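Long-range contact in hydrazine synthase alpha subunit (Candidatus Kuenenia stuttgartiensis, PDB 5C2V), which forms hydrazine by condensing ammonia with hydroxylamine received from the gamma subunit, within the hydrazine synthase complex of anammox metabolism: residues Thr84-Val96 / Gln104-Arg116. Residues are numbered along the deposited sequence; the frame is centred on the assembly and turned at random.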
loop_
_atom_site.group_PDB
_atom_site.type_symbol
_atom_site.label_atom_id
_atom_site.label_comp_id
_atom_site.label_asym_id
_atom_site.label_seq_id
_atom_site.Cartn_x
_atom_site.Cartn_y
_atom_site.Cartn_z
ATOM N N THR D 84 -30.976 -17.741 -17.897
ATOM C CA THR D 84 -31.899 -18.811 -18.271
ATOM C C THR D 84 -32.646 -19.374 -17.066
ATOM O O THR D 84 -32.137 -19.368 -15.945
ATOM C CB THR D 84 -31.169 -19.970 -18.986
ATOM O OG1 THR D 84 -30.292 -20.631 -18.068
ATOM C CG2 THR D 84 -30.366 -19.452 -20.171
ATOM N N TYR D 85 -33.859 -19.862 -17.309
ATOM C CA TYR D 85 -34.654 -20.503 -16.269
ATOM C C TYR D 85 -34.105 -21.901 -16.000
ATOM O O TYR D 85 -33.136 -22.326 -16.630
ATOM C CB TYR D 85 -36.129 -20.564 -16.678
ATOM C CG TYR D 85 -37.103 -20.787 -15.537
ATOM C CD1 TYR D 85 -37.265 -19.835 -14.538
ATOM C CD2 TYR D 85 -37.875 -21.940 -15.473
ATOM C CE1 TYR D 85 -38.158 -20.032 -13.499
ATOM C CE2 TYR D 85 -38.771 -22.145 -14.439
ATOM C CZ TYR D 85 -38.908 -21.189 -13.455
ATOM O OH TYR D 85 -39.800 -21.391 -12.426
ATOM N N TRP D 86 -34.726 -22.613 -15.068
ATOM C CA TRP D 86 -34.228 -23.915 -14.643
ATOM C C TRP D 86 -34.330 -24.966 -15.748
ATOM O O TRP D 86 -33.412 -25.763 -15.936
ATOM C CB TRP D 86 -34.983 -24.387 -13.400
ATOM C CG TRP D 86 -35.068 -23.340 -12.330
ATOM C CD1 TRP D 86 -36.164 -22.602 -11.988
ATOM C CD2 TRP D 86 -34.009 -22.905 -11.467
ATOM N NE1 TRP D 86 -35.857 -21.742 -10.964
ATOM C CE2 TRP D 86 -34.540 -21.906 -10.626
ATOM C CE3 TRP D 86 -32.665 -23.264 -11.323
ATOM C CZ2 TRP D 86 -33.774 -21.263 -9.656
ATOM C CZ3 TRP D 86 -31.907 -22.625 -10.358
ATOM C CH2 TRP D 86 -32.463 -21.636 -9.538
ATOM N N ASP D 87 -35.445 -24.969 -16.472
ATOM C CA ASP D 87 -35.664 -25.952 -17.530
ATOM C C ASP D 87 -34.979 -25.570 -18.841
ATOM O O ASP D 87 -34.699 -26.429 -19.676
ATOM C CB ASP D 87 -37.162 -26.143 -17.771
ATOM C CG ASP D 87 -37.853 -24.861 -18.188
ATOM O OD1 ASP D 87 -37.303 -23.773 -17.919
ATOM O OD2 ASP D 87 -38.948 -24.941 -18.784
ATOM N N GLY D 88 -34.710 -24.280 -19.014
ATOM C CA GLY D 88 -34.061 -23.792 -20.218
ATOM C C GLY D 88 -35.016 -23.461 -21.351
ATOM O O GLY D 88 -34.594 -23.315 -22.498
ATOM N N LYS D 89 -36.305 -23.360 -21.040
ATOM C CA LYS D 89 -37.304 -22.992 -22.042
ATOM C C LYS D 89 -37.667 -21.508 -21.998
ATOM O O LYS D 89 -38.452 -21.031 -22.818
ATOM C CB LYS D 89 -38.565 -23.841 -21.870
ATOM C CG LYS D 89 -38.336 -25.323 -22.110
ATOM C CD LYS D 89 -37.739 -25.562 -23.487
ATOM C CE LYS D 89 -37.120 -26.947 -23.594
ATOM N NZ LYS D 89 -38.080 -28.017 -23.208
ATOM N N LYS D 90 -37.095 -20.782 -21.043
ATOM C CA LYS D 90 -37.352 -19.350 -20.915
ATOM C C LYS D 90 -36.201 -18.658 -20.191
ATOM O O LYS D 90 -35.378 -19.313 -19.551
ATOM C CB LYS D 90 -38.670 -19.095 -20.175
ATOM C CG LYS D 90 -38.518 -18.895 -18.675
ATOM C CD LYS D 90 -39.841 -18.544 -18.014
ATOM C CE LYS D 90 -39.648 -18.230 -16.538
ATOM N NZ LYS D 90 -40.934 -17.920 -15.854
ATOM N N PHE D 91 -36.140 -17.335 -20.300
ATOM C CA PHE D 91 -35.098 -16.574 -19.626
ATOM C C PHE D 91 -35.569 -15.183 -19.210
ATOM O O PHE D 91 -36.574 -14.671 -19.712
ATOM C CB PHE D 91 -33.857 -16.459 -20.520
ATOM C CG PHE D 91 -34.054 -15.592 -21.730
ATOM C CD1 PHE D 91 -33.679 -14.257 -21.713
ATOM C CD2 PHE D 91 -34.607 -16.112 -22.887
ATOM C CE1 PHE D 91 -33.858 -13.460 -22.826
ATOM C CE2 PHE D 91 -34.786 -15.320 -24.000
ATOM C CZ PHE D 91 -34.412 -13.992 -23.971
ATOM N N ALA D 92 -34.827 -14.582 -18.285
ATOM C CA ALA D 92 -35.096 -13.229 -17.822
ATOM C C ALA D 92 -33.941 -12.314 -18.207
ATOM O O ALA D 92 -32.812 -12.771 -18.386
ATOM C CB ALA D 92 -35.315 -13.208 -16.318
ATOM N N PHE D 93 -34.226 -11.022 -18.334
ATOM C CA PHE D 93 -33.215 -10.069 -18.766
ATOM C C PHE D 93 -33.554 -8.638 -18.371
ATOM O O PHE D 93 -34.604 -8.371 -17.786
ATOM C CB PHE D 93 -33.027 -10.156 -20.284
ATOM C CG PHE D 93 -34.256 -9.788 -21.073
ATOM C CD1 PHE D 93 -35.270 -10.711 -21.276
ATOM C CD2 PHE D 93 -34.392 -8.523 -21.622
ATOM C CE1 PHE D 93 -36.398 -10.377 -22.003
ATOM C CE2 PHE D 93 -35.518 -8.183 -22.351
ATOM C CZ PHE D 93 -36.521 -9.113 -22.542
ATOM N N ALA D 94 -32.650 -7.723 -18.702
ATOM C CA ALA D 94 -32.887 -6.299 -18.519
ATOM C C ALA D 94 -33.079 -5.659 -19.883
ATOM O O ALA D 94 -32.349 -5.967 -20.825
ATOM C CB ALA D 94 -31.735 -5.650 -17.776
ATOM N N GLY D 95 -34.062 -4.773 -19.999
ATOM C CA GLY D 95 -34.358 -4.185 -21.289
ATOM C C GLY D 95 -35.023 -2.824 -21.278
ATOM O O GLY D 95 -35.663 -2.430 -20.301
ATOM N N VAL D 96 -34.855 -2.103 -22.381
ATOM C CA VAL D 96 -35.553 -0.846 -22.603
ATOM C C VAL D 96 -36.497 -1.003 -23.789
ATOM O O VAL D 96 -36.053 -1.144 -24.929
ATOM C CB VAL D 96 -34.579 0.316 -22.870
ATOM C CG1 VAL D 96 -35.340 1.629 -22.981
ATOM C CG2 VAL D 96 -33.532 0.394 -21.772
ATOM N N GLN D 104 -35.883 -1.916 -17.453
ATOM C CA GLN D 104 -36.593 -2.721 -16.469
ATOM C C GLN D 104 -36.276 -4.204 -16.609
ATOM O O GLN D 104 -35.515 -4.608 -17.489
ATOM C CB GLN D 104 -38.100 -2.497 -16.602
ATOM C CG GLN D 104 -38.537 -1.038 -16.506
ATOM C CD GLN D 104 -38.523 -0.506 -15.084
ATOM O OE1 GLN D 104 -38.216 -1.231 -14.137
ATOM N NE2 GLN D 104 -38.865 0.767 -14.928
ATOM N N ILE D 105 -36.871 -5.009 -15.736
ATOM C CA ILE D 105 -36.703 -6.456 -15.786
ATOM C C ILE D 105 -37.829 -7.090 -16.596
ATOM O O ILE D 105 -39.002 -6.783 -16.393
ATOM C CB ILE D 105 -36.674 -7.075 -14.373
ATOM C CG1 ILE D 105 -35.555 -6.448 -13.539
ATOM C CG2 ILE D 105 -36.498 -8.584 -14.451
ATOM C CD1 ILE D 105 -34.167 -6.712 -14.081
ATOM N N TRP D 106 -37.461 -7.965 -17.525
ATOM C CA TRP D 106 -38.430 -8.649 -18.369
ATOM C C TRP D 106 -38.120 -10.141 -18.402
ATOM O O TRP D 106 -37.049 -10.563 -17.974
ATOM C CB TRP D 106 -38.414 -8.080 -19.790
ATOM C CG TRP D 106 -38.579 -6.588 -19.869
ATOM C CD1 TRP D 106 -37.649 -5.642 -19.547
ATOM C CD2 TRP D 106 -39.735 -5.874 -20.325
ATOM N NE1 TRP D 106 -38.159 -4.385 -19.758
ATOM C CE2 TRP D 106 -39.438 -4.500 -20.238
ATOM C CE3 TRP D 106 -40.993 -6.265 -20.791
ATOM C CZ2 TRP D 106 -40.353 -3.514 -20.601
ATOM C CZ3 TRP D 106 -41.900 -5.283 -21.153
ATOM C CH2 TRP D 106 -41.576 -3.925 -21.054
ATOM N N GLU D 107 -39.059 -10.937 -18.900
ATOM C CA GLU D 107 -38.793 -12.350 -19.148
ATOM C C GLU D 107 -39.579 -12.838 -20.355
ATOM O O GLU D 107 -40.672 -12.345 -20.639
ATOM C CB GLU D 107 -39.128 -13.207 -17.922
ATOM C CG GLU D 107 -40.443 -12.880 -17.235
ATOM C CD GLU D 107 -40.865 -13.970 -16.264
ATOM O OE1 GLU D 107 -40.603 -15.155 -16.555
ATOM O OE2 GLU D 107 -41.449 -13.651 -15.208
ATOM N N MET D 108 -39.015 -13.807 -21.070
ATOM C CA MET D 108 -39.677 -14.365 -22.243
ATOM C C MET D 108 -39.206 -15.787 -22.521
ATOM O O MET D 108 -38.159 -16.212 -22.035
ATOM C CB MET D 108 -39.431 -13.487 -23.471
ATOM C CG MET D 108 -38.035 -13.622 -24.061
ATOM S SD MET D 108 -37.895 -12.921 -25.718
ATOM C CE MET D 108 -38.287 -11.202 -25.400
ATOM N N ASN D 109 -39.987 -16.518 -23.309
ATOM C CA ASN D 109 -39.637 -17.880 -23.685
ATOM C C ASN D 109 -38.437 -17.916 -24.624
ATOM O O ASN D 109 -38.108 -16.916 -25.262
ATOM C CB ASN D 109 -40.833 -18.579 -24.334
ATOM C CG ASN D 109 -42.040 -18.637 -23.420
ATOM O OD1 ASN D 109 -41.905 -18.750 -22.202
ATOM N ND2 ASN D 109 -43.230 -18.560 -24.004
ATOM N N ILE D 110 -37.786 -19.072 -24.698
ATOM C CA ILE D 110 -36.598 -19.240 -25.529
ATOM C C ILE D 110 -36.923 -19.077 -27.017
ATOM O O ILE D 110 -36.057 -18.713 -27.813
ATOM C CB ILE D 110 -35.940 -20.622 -25.280
ATOM C CG1 ILE D 110 -34.583 -20.720 -25.984
ATOM C CG2 ILE D 110 -36.868 -21.755 -25.705
ATOM C CD1 ILE D 110 -33.896 -22.057 -25.804
ATOM N N ASP D 111 -38.177 -19.326 -27.385
ATOM C CA ASP D 111 -38.596 -19.226 -28.780
ATOM C C ASP D 111 -38.849 -17.781 -29.202
ATOM O O ASP D 111 -38.895 -17.472 -30.393
ATOM C CB ASP D 111 -39.851 -20.072 -29.025
ATOM C CG ASP D 111 -40.976 -19.756 -28.052
ATOM O OD1 ASP D 111 -41.068 -18.606 -27.575
ATOM O OD2 ASP D 111 -41.780 -20.668 -27.765
ATOM N N GLY D 112 -39.006 -16.898 -28.220
ATOM C CA GLY D 112 -39.296 -15.503 -28.495
ATOM C C GLY D 112 -40.706 -15.068 -28.137
ATOM O O GLY D 112 -41.028 -13.882 -28.216
ATOM N N SER D 113 -41.552 -16.019 -27.752
ATOM C CA SER D 113 -42.917 -15.696 -27.344
ATOM C C SER D 113 -43.004 -15.455 -25.837
ATOM O O SER D 113 -42.011 -15.584 -25.122
ATOM C CB SER D 113 -43.877 -16.817 -27.751
ATOM O OG SER D 113 -43.501 -18.051 -27.165
ATOM N N GLY D 114 -44.197 -15.103 -25.364
ATOM C CA GLY D 114 -44.446 -14.947 -23.939
ATOM C C GLY D 114 -43.673 -13.831 -23.259
ATOM O O GLY D 114 -42.961 -14.071 -22.285
ATOM N N LEU D 115 -43.812 -12.610 -23.767
ATOM C CA LEU D 115 -43.106 -11.463 -23.203
ATOM C C LEU D 115 -43.880 -10.852 -22.033
ATOM O O LEU D 115 -45.027 -10.433 -22.190
ATOM C CB LEU D 115 -42.855 -10.413 -24.292
ATOM C CG LEU D 115 -41.906 -9.239 -24.016
ATOM C CD1 LEU D 115 -42.640 -8.051 -23.408
ATOM C CD2 LEU D 115 -40.753 -9.674 -23.122
ATOM N N ARG D 116 -43.241 -10.794 -20.866
ATOM C CA ARG D 116 -43.873 -10.258 -19.661
ATOM C C ARG D 116 -42.975 -9.236 -18.960
ATOM O O ARG D 116 -41.757 -9.405 -18.904
ATOM C CB ARG D 116 -44.230 -11.393 -18.696
ATOM C CG ARG D 116 -44.960 -10.937 -17.441
ATOM C CD ARG D 116 -45.068 -12.052 -16.411
ATOM N NE ARG D 116 -45.626 -11.566 -15.152
ATOM C CZ ARG D 116 -45.653 -12.268 -14.024
ATOM N NH1 ARG D 116 -45.150 -13.495 -13.992
ATOM N NH2 ARG D 116 -46.180 -11.742 -12.927
#
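Gly95 O is gripped by two donors of the facing strand. Gln104 N reaches Gly95 O at 2.9 Å in the regular ladder. Trp106 NE1 comes from the opposite face of the carbonyl plane, 3.2 Å from Gly95 O, in a more bent bond. This bond turns the N-H edge of the indole to Gly95 O, with the oxygen tilted from the ring plane, and probably limits how the ring can rotate. The two strands form an antiparallel hairpin. Phe91 with Met108, Phe93 with Trp106 and Gly95 with Gln104 are its hydrogen-bonded pairs, each closed by two backbone bonds. One further bond, from Ile110 N to Lys89 O, lies beyond the non-hydrogen-bonded pair Lys90 with Asn109.

The face of Phe91, Phe93, Trp106 and Met108 carries the aromatic packing. Phe93 has its CG between the backbone N and the carbonyl carbon (chi1 63°), which tips the ring across to the partner strand. Trp106 CB sits over one face of this ring as a CH-pi contact, 3.5 Å from Phe93 CZ. The two aromatic planes are near parallel at 19° but slid apart, with little overlap. Met108 lies alongside Phe91, its CG 3.6 Å from Phe91 CZ and its sulfur oblique to the ring, a Met-aromatic contact. The Met108 chain then bends, and Met108 CE meets Phe93 CZ at 4.0 Å.

On the face of Ala92 and Glu107, the Lys90 chain, extended beyond CG, brings its NZ to the syn lone pair of Glu107 OE1, at 2.9 Å. Arg116 adds a long, charge-only contact to Glu107 OE2.

The hairpin supplies the two middle strands of a four-stranded antiparallel sheet, consistent with a blade of the six-bladed beta-propeller. Strand 76-84 pairs with residues 90-97, and strand 116-117 with residues 103-109. Leu33 of strand 31-37 packs on Phe91, while Tyr130 of strand 124-131 touches Lys90 and Ala92.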